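Local coordinates for protein superoxide dismutase [Fe] (Aquifex pyrophilus, PDB 1COJ) that destroys superoxide radicals by converting them, with an iron ion bound in each subunit, to hydrogen peroxide and molecular oxygen, at residues Ser97-Lys102 with Glu195-Ala200. Sequence-based numbering, arbitrary orientation.
Sequences SEALKK and ERFEKA
Phe-197 lies against the first turn of helix 98-107 in an apolar helix-to-helix contact within the C-terminal alpha/beta domain of this iron/manganese-family superoxide dismutase, away from the iron site. The ring comes from helix 190-207, and no hydrogen bond crosses between the two segments. Its place follows from chi1 of Phe-197, -178°, which sets CG opposite the backbone N and brings the phenyl group up against Leu-100, whose CA is 7.0 Å from the CA of Phe-197. One methyl of that leucine, CD1, sits over a ring face in a CH-pi contact, 3.9 Å from the centroid of Phe-197 and 18° off the normal. It is displaced toward the CD1 side of the ring, 3.7 Å from that carbon of Phe-197. Near the other rim, Ala-99 CB is 3.9 Å from Phe-197 CE2, so the aromatic group spans two consecutive residues of the facing helix. Trimming this ring to an alanine is likely to open a gap between the helices and leave Leu-100 CD1 without its aromatic partner. Farther along helix 190-207, Ala-200 packs on Ile-157 and Leu-159 of strand 157-163; Phe-197 also touches Leu-159, so the same side chain meets helix 98-107 and an outer strand of the sheet. Ser-97 is the N-cap of the helix beside the ring: Leu-100 N, 3.6 Å from Phe-197 CE2, donates its hydrogen to Ser-97 OG at 3.2 Å.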
ATOM      1  N   SER A  97     -11.220  -4.851  34.177  1.00 22.72           N
ATOM      2  CA  SER A  97     -10.838  -4.355  35.489  1.00 22.31           C
ATOM      3  C   SER A  97     -11.242  -2.900  35.696  1.00 24.10           C
ATOM      4  O   SER A  97     -11.487  -2.163  34.733  1.00 24.99           O
ATOM      5  CB  SER A  97      -9.330  -4.506  35.680  1.00 21.34           C
ATOM      6  OG  SER A  97      -8.610  -3.754  34.718  1.00 19.29           O
ATOM      7  N   GLU A  98     -11.292  -2.480  36.957  1.00 24.14           N
ATOM      8  CA  GLU A  98     -11.654  -1.105  37.274  1.00 24.52           C
ATOM      9  C   GLU A  98     -10.627  -0.156  36.680  1.00 21.33           C
ATOM     10  O   GLU A  98     -10.986   0.885  36.132  1.00 20.22           O
ATOM     11  CB  GLU A  98     -11.767  -0.895  38.785  1.00 27.63           C
ATOM     12  CG  GLU A  98     -12.923  -1.662  39.429  1.00 36.51           C
ATOM     13  CD  GLU A  98     -14.293  -1.282  38.865  1.00 41.71           C
ATOM     14  OE1 GLU A  98     -15.020  -2.186  38.389  1.00 45.13           O
ATOM     15  OE2 GLU A  98     -14.651  -0.084  38.912  1.00 44.97           O
ATOM     16  N   ALA A  99      -9.360  -0.541  36.754  1.00 18.19           N
ATOM     17  CA  ALA A  99      -8.280   0.271  36.207  1.00 19.18           C
ATOM     18  C   ALA A  99      -8.473   0.453  34.702  1.00 18.75           C
ATOM     19  O   ALA A  99      -8.323   1.562  34.182  1.00 19.06           O
ATOM     20  CB  ALA A  99      -6.935  -0.376  36.492  1.00 19.98           C
ATOM     21  N   LEU A 100      -8.827  -0.629  34.011  1.00 18.28           N
ATOM     22  CA  LEU A 100      -9.049  -0.571  32.571  1.00 18.66           C
ATOM     23  C   LEU A 100     -10.244   0.322  32.246  1.00 18.55           C
ATOM     24  O   LEU A 100     -10.164   1.181  31.365  1.00 17.50           O
ATOM     25  CB  LEU A 100      -9.258  -1.975  31.994  1.00 18.16           C
ATOM     26  CG  LEU A 100      -9.581  -2.044  30.498  1.00 19.65           C
ATOM     27  CD1 LEU A 100      -8.478  -1.380  29.680  1.00 18.90           C
ATOM     28  CD2 LEU A 100      -9.771  -3.492  30.071  1.00 20.10           C
ATOM     29  N   LYS A 101     -11.334   0.147  32.987  1.00 16.92           N
ATOM     30  CA  LYS A 101     -12.534   0.944  32.767  1.00 16.66           C
ATOM     31  C   LYS A 101     -12.276   2.433  32.956  1.00 15.96           C
ATOM     32  O   LYS A 101     -12.772   3.256  32.187  1.00 17.95           O
ATOM     33  CB  LYS A 101     -13.655   0.504  33.703  1.00 17.53           C
ATOM     34  CG  LYS A 101     -14.219  -0.870  33.411  1.00 20.54           C
ATOM     35  CD  LYS A 101     -15.240  -1.245  34.473  1.00 23.76           C
ATOM     36  CE  LYS A 101     -15.765  -2.648  34.268  1.00 30.50           C
ATOM     37  NZ  LYS A 101     -16.608  -3.084  35.416  1.00 34.56           N
ATOM     38  N   LYS A 102     -11.476   2.775  33.957  1.00 15.61           N
ATOM     39  CA  LYS A 102     -11.174   4.173  34.238  1.00 19.71           C
ATOM     40  C   LYS A 102     -10.356   4.824  33.128  1.00 17.99           C
ATOM     41  O   LYS A 102     -10.621   5.966  32.740  1.00 17.77           O
ATOM     42  CB  LYS A 102     -10.452   4.305  35.582  1.00 23.84           C
ATOM     43  CG  LYS A 102     -10.335   5.737  36.098  1.00 33.24           C
ATOM     44  CD  LYS A 102     -11.704   6.409  36.243  1.00 41.38           C
ATOM     45  CE  LYS A 102     -12.600   5.679  37.245  1.00 47.49           C
ATOM     46  NZ  LYS A 102     -13.958   6.294  37.356  1.00 51.25           N
ATOM     47  N   GLU A 195      -4.764  -8.604  32.078  1.00 15.54           N
ATOM     48  CA  GLU A 195      -3.350  -8.853  32.321  1.00 16.93           C
ATOM     49  C   GLU A 195      -2.505  -8.057  31.338  1.00 15.71           C
ATOM     50  O   GLU A 195      -1.488  -7.474  31.715  1.00 15.85           O
ATOM     51  CB  GLU A 195      -3.018 -10.338  32.198  1.00 20.08           C
ATOM     52  CG  GLU A 195      -1.522 -10.601  32.271  1.00 29.60           C
ATOM     53  CD  GLU A 195      -1.174 -12.065  32.411  1.00 36.00           C
ATOM     54  OE1 GLU A 195      -0.332 -12.381  33.277  1.00 40.94           O
ATOM     55  OE2 GLU A 195      -1.730 -12.896  31.659  1.00 41.01           O
ATOM     56  N   ARG A 196      -2.929  -8.042  30.078  1.00 15.12           N
ATOM     57  CA  ARG A 196      -2.222  -7.296  29.045  1.00 13.96           C
ATOM     58  C   ARG A 196      -2.159  -5.826  29.451  1.00 14.62           C
ATOM     59  O   ARG A 196      -1.114  -5.186  29.338  1.00 14.41           O
ATOM     60  CB  ARG A 196      -2.934  -7.426  27.699  1.00 11.89           C
ATOM     61  CG  ARG A 196      -2.877  -8.811  27.084  1.00 12.05           C
ATOM     62  CD  ARG A 196      -3.573  -8.831  25.733  1.00 11.72           C
ATOM     63  NE  ARG A 196      -3.595 -10.167  25.140  1.00 13.47           N
ATOM     64  CZ  ARG A 196      -4.355 -10.517  24.107  1.00 10.29           C
ATOM     65  NH1 ARG A 196      -5.159  -9.634  23.536  1.00 10.77           N
ATOM     66  NH2 ARG A 196      -4.346 -11.768  23.672  1.00 10.73           N
ATOM     67  N   PHE A 197      -3.275  -5.310  29.959  1.00 13.65           N
ATOM     68  CA  PHE A 197      -3.357  -3.917  30.386  1.00 16.11           C
ATOM     69  C   PHE A 197      -2.399  -3.606  31.528  1.00 16.79           C
ATOM     70  O   PHE A 197      -1.718  -2.575  31.513  1.00 15.40           O
ATOM     71  CB  PHE A 197      -4.790  -3.554  30.791  1.00 15.08           C
ATOM     72  CG  PHE A 197      -4.962  -2.112  31.201  1.00 16.14           C
ATOM     73  CD1 PHE A 197      -4.822  -1.087  30.269  1.00 16.18           C
ATOM     74  CD2 PHE A 197      -5.259  -1.778  32.520  1.00 17.02           C
ATOM     75  CE1 PHE A 197      -4.977   0.252  30.641  1.00 16.36           C
ATOM     76  CE2 PHE A 197      -5.417  -0.443  32.904  1.00 16.82           C
ATOM     77  CZ  PHE A 197      -5.275   0.572  31.964  1.00 15.73           C
ATOM     78  N   GLU A 198      -2.355  -4.489  32.524  1.00 16.72           N
ATOM     79  CA  GLU A 198      -1.473  -4.308  33.671  1.00 20.04           C
ATOM     80  C   GLU A 198      -0.023  -4.186  33.209  1.00 17.56           C
ATOM     81  O   GLU A 198       0.700  -3.270  33.620  1.00 16.63           O
ATOM     82  CB  GLU A 198      -1.615  -5.486  34.638  1.00 27.01           C
ATOM     83  CG  GLU A 198      -0.869  -5.322  35.958  1.00 43.55           C
ATOM     84  CD  GLU A 198      -1.424  -4.198  36.842  1.00 53.35           C
ATOM     85  OE1 GLU A 198      -2.583  -3.773  36.627  1.00 58.94           O
ATOM     86  OE2 GLU A 198      -0.704  -3.745  37.766  1.00 59.70           O
ATOM     87  N   LYS A 199       0.378  -5.100  32.330  1.00 16.47           N
ATOM     88  CA  LYS A 199       1.733  -5.120  31.795  1.00 14.95           C
ATOM     89  C   LYS A 199       1.998  -3.880  30.951  1.00 13.93           C
ATOM     90  O   LYS A 199       3.064  -3.270  31.050  1.00 14.38           O
ATOM     91  CB  LYS A 199       1.953  -6.381  30.961  1.00 16.08           C
ATOM     92  CG  LYS A 199       1.854  -7.666  31.759  1.00 16.45           C
ATOM     93  CD  LYS A 199       2.207  -8.871  30.914  1.00 19.90           C
ATOM     94  CE  LYS A 199       2.294 -10.118  31.773  1.00 26.33           C
ATOM     95  NZ  LYS A 199       2.757 -11.310  31.012  1.00 33.05           N
ATOM     96  N   ALA A 200       1.016  -3.497  30.140  1.00 13.17           N
ATOM     97  CA  ALA A 200       1.134  -2.324  29.280  1.00 15.15           C
ATOM     98  C   ALA A 200       1.374  -1.058  30.107  1.00 15.77           C
ATOM     99  O   ALA A 200       2.258  -0.259  29.792  1.00 15.91           O
ATOM    100  CB  ALA A 200      -0.113  -2.176  28.411  1.00 14.61           C
TER